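Long-range contact in putative L-alanine-DL-glutamate epimerase (Burkholderia xenovorans LB400, PDB 3SN4), which is probably a magnesium-dependent racemase or epimerase of the mandelate racemase/muconate lactonizing enzyme family: residues V288-T293 against N314-N319. Sequence-based numbering, arbitrary orientation.
Sequences VAIVDT and NVAPHN. With AKG (2-oxoglutaric acid), chain C.
Neighbouring parallel strands of the C-terminal barrel domain, 288-291 and 314-317, carry at their C-terminal ends the D292–H318 pair beside the bound 2-oxoglutarate, an instance of the TIM-barrel rule that active-site groups sit where strands end. Helices fill most of the connection, a beta-alpha-beta crossover. Backbone hydrogen bonds join the strands: A289 N to N314 O, A316 N to A289 O (3.0 Å), V291 N to A316 O (2.9 Å) and, closing the V291–P317 bridge, H318 N to V291 O (2.9 Å). On the face toward the barrel interior, I290 CG2 lies 3.8 Å from H318 CB, while I290 also packs on W243 and the magnesium ligand E245. On the other face, V291 CG2 rests 4.0 Å from V315 CB, covered by helix 298-310. In a His-carboxylate hydrogen bond, H318 ND1 donates to D292 OD1 (2.8 Å) from above the carboxylate, whose plane is almost perpendicular to the imidazole (88°). With CG anti to the backbone N (chi1 -166°), the H318 ring reaches past the strand end, and NE2 comes to 3.2 Å from ligand O1. D292 is itself anchored: OD1 is also hydrogen-bonded to Y321 OH, and OD2 caps W295 N in the following helix. Such a second-shell carboxylate would help, together with F320 stacked on the ring, to fix the imidazole's rotation, leaving NE2 directed toward the ligand, an arrangement reminiscent of the His-Asp dyad of mandelate racemase.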
loop_
_atom_site.group_PDB
_atom_site.type_symbol
_atom_site.label_atom_id
_atom_site.label_comp_id
_atom_site.label_asym_id
_atom_site.label_seq_id
_atom_site.Cartn_x
_atom_site.Cartn_y
_atom_site.Cartn_z
ATOM N N VAL A 288 20.478 12.045 2.310
ATOM C CA VAL A 288 21.016 12.579 3.553
ATOM C C VAL A 288 19.989 13.406 4.340
ATOM O O VAL A 288 19.327 14.247 3.763
ATOM C CB VAL A 288 22.212 13.485 3.227
ATOM C CG1 VAL A 288 22.752 14.114 4.473
ATOM C CG2 VAL A 288 23.301 12.668 2.494
ATOM N N ALA A 289 19.877 13.163 5.646
ATOM C CA ALA A 289 19.028 13.942 6.530
ATOM C C ALA A 289 19.845 15.008 7.236
ATOM O O ALA A 289 20.794 14.710 7.980
ATOM C CB ALA A 289 18.313 13.061 7.565
ATOM N N ILE A 290 19.473 16.257 7.007
ATOM C CA ILE A 290 20.083 17.398 7.691
ATOM C C ILE A 290 19.322 17.575 8.996
ATOM O O ILE A 290 18.099 17.615 9.001
ATOM C CB ILE A 290 20.054 18.653 6.815
ATOM C CG1 ILE A 290 20.958 18.405 5.575
ATOM C CG2 ILE A 290 20.575 19.892 7.587
ATOM C CD1 ILE A 290 20.777 19.390 4.407
ATOM N N VAL A 291 20.043 17.635 10.109
ATOM C CA VAL A 291 19.408 17.756 11.408
ATOM C C VAL A 291 19.836 19.076 12.021
ATOM O O VAL A 291 21.033 19.353 12.128
ATOM C CB VAL A 291 19.797 16.592 12.346
ATOM C CG1 VAL A 291 19.114 16.716 13.707
ATOM C CG2 VAL A 291 19.476 15.245 11.707
ATOM N N ASP A 292 18.863 19.886 12.406
ATOM C CA ASP A 292 19.151 21.117 13.143
ATOM C C ASP A 292 19.086 20.875 14.656
ATOM O O ASP A 292 18.009 20.888 15.286
ATOM C CB ASP A 292 18.226 22.248 12.730
ATOM C CG ASP A 292 18.774 23.610 13.124
ATOM O OD1 ASP A 292 18.674 24.567 12.313
ATOM O OD2 ASP A 292 19.317 23.717 14.241
ATOM N N THR A 293 20.263 20.678 15.223
ATOM C CA THR A 293 20.417 20.373 16.621
ATOM C C THR A 293 20.303 21.642 17.475
ATOM O O THR A 293 20.013 21.561 18.678
ATOM C CB THR A 293 21.791 19.722 16.904
ATOM O OG1 THR A 293 22.777 20.752 16.992
ATOM C CG2 THR A 293 22.184 18.712 15.818
ATOM N N ASN A 314 22.721 8.599 6.582
ATOM C CA ASN A 314 23.677 9.463 7.267
ATOM C C ASN A 314 23.116 10.877 7.426
ATOM O O ASN A 314 22.323 11.360 6.587
ATOM C CB ASN A 314 25.014 9.494 6.544
ATOM C CG ASN A 314 25.820 8.201 6.724
ATOM O OD1 ASN A 314 25.509 7.349 7.564
ATOM N ND2 ASN A 314 26.850 8.046 5.900
ATOM N N VAL A 315 23.517 11.520 8.526
ATOM C CA VAL A 315 23.027 12.848 8.878
ATOM C C VAL A 315 24.115 13.912 8.828
ATOM O O VAL A 315 25.305 13.617 8.957
ATOM C CB VAL A 315 22.357 12.850 10.270
ATOM C CG1 VAL A 315 21.200 11.855 10.297
ATOM C CG2 VAL A 315 23.349 12.566 11.354
ATOM N N ALA A 316 23.683 15.148 8.656
ATOM C CA ALA A 316 24.548 16.309 8.638
ATOM C C ALA A 316 23.945 17.398 9.499
ATOM O O ALA A 316 22.799 17.792 9.290
ATOM C CB ALA A 316 24.720 16.806 7.187
ATOM N N PRO A 317 24.707 17.917 10.470
ATOM C CA PRO A 317 24.175 19.059 11.225
ATOM C C PRO A 317 23.991 20.307 10.385
ATOM O O PRO A 317 24.825 20.623 9.489
ATOM C CB PRO A 317 25.234 19.326 12.299
ATOM C CG PRO A 317 26.391 18.572 11.934
ATOM C CD PRO A 317 26.087 17.589 10.851
ATOM N N HIS A 318 22.910 21.011 10.689
ATOM C CA HIS A 318 22.648 22.331 10.144
ATOM C C HIS A 318 23.380 23.346 10.997
ATOM O O HIS A 318 23.078 23.496 12.181
ATOM C CB HIS A 318 21.155 22.595 10.220
ATOM C CG HIS A 318 20.703 23.751 9.406
ATOM N ND1 HIS A 318 19.532 24.425 9.675
ATOM C CD2 HIS A 318 21.273 24.376 8.346
ATOM C CE1 HIS A 318 19.380 25.394 8.787
ATOM N NE2 HIS A 318 20.429 25.393 7.978
ATOM N N ASN A 319 24.334 24.045 10.397
ATOM C CA ASN A 319 25.222 24.914 11.147
ATOM C C ASN A 319 25.590 26.124 10.321
ATOM O O ASN A 319 26.498 26.051 9.477
ATOM C CB ASN A 319 26.485 24.131 11.507
ATOM C CG ASN A 319 27.403 24.891 12.409
ATOM O OD1 ASN A 319 26.980 25.388 13.460
ATOM N ND2 ASN A 319 28.676 24.988 12.016
HETATM C C1 AKG C . 21.699 25.996 5.131
HETATM O O1 AKG C . 22.588 26.449 5.909
HETATM O O2 AKG C . 21.856 24.875 4.551
HETATM C C2 AKG C . 20.435 26.750 4.910
HETATM O O5 AKG C . 19.644 26.398 4.039
HETATM C C3 AKG C . 19.998 27.916 5.766
HETATM C C4 AKG C . 20.286 29.350 5.285
HETATM C C5 AKG C . 19.878 29.825 3.901
HETATM O O3 AKG C . 20.578 29.439 2.934
HETATM O O4 AKG C . 18.909 30.630 3.775
HETATM O O HOH W 1 22.408 21.960 13.991
#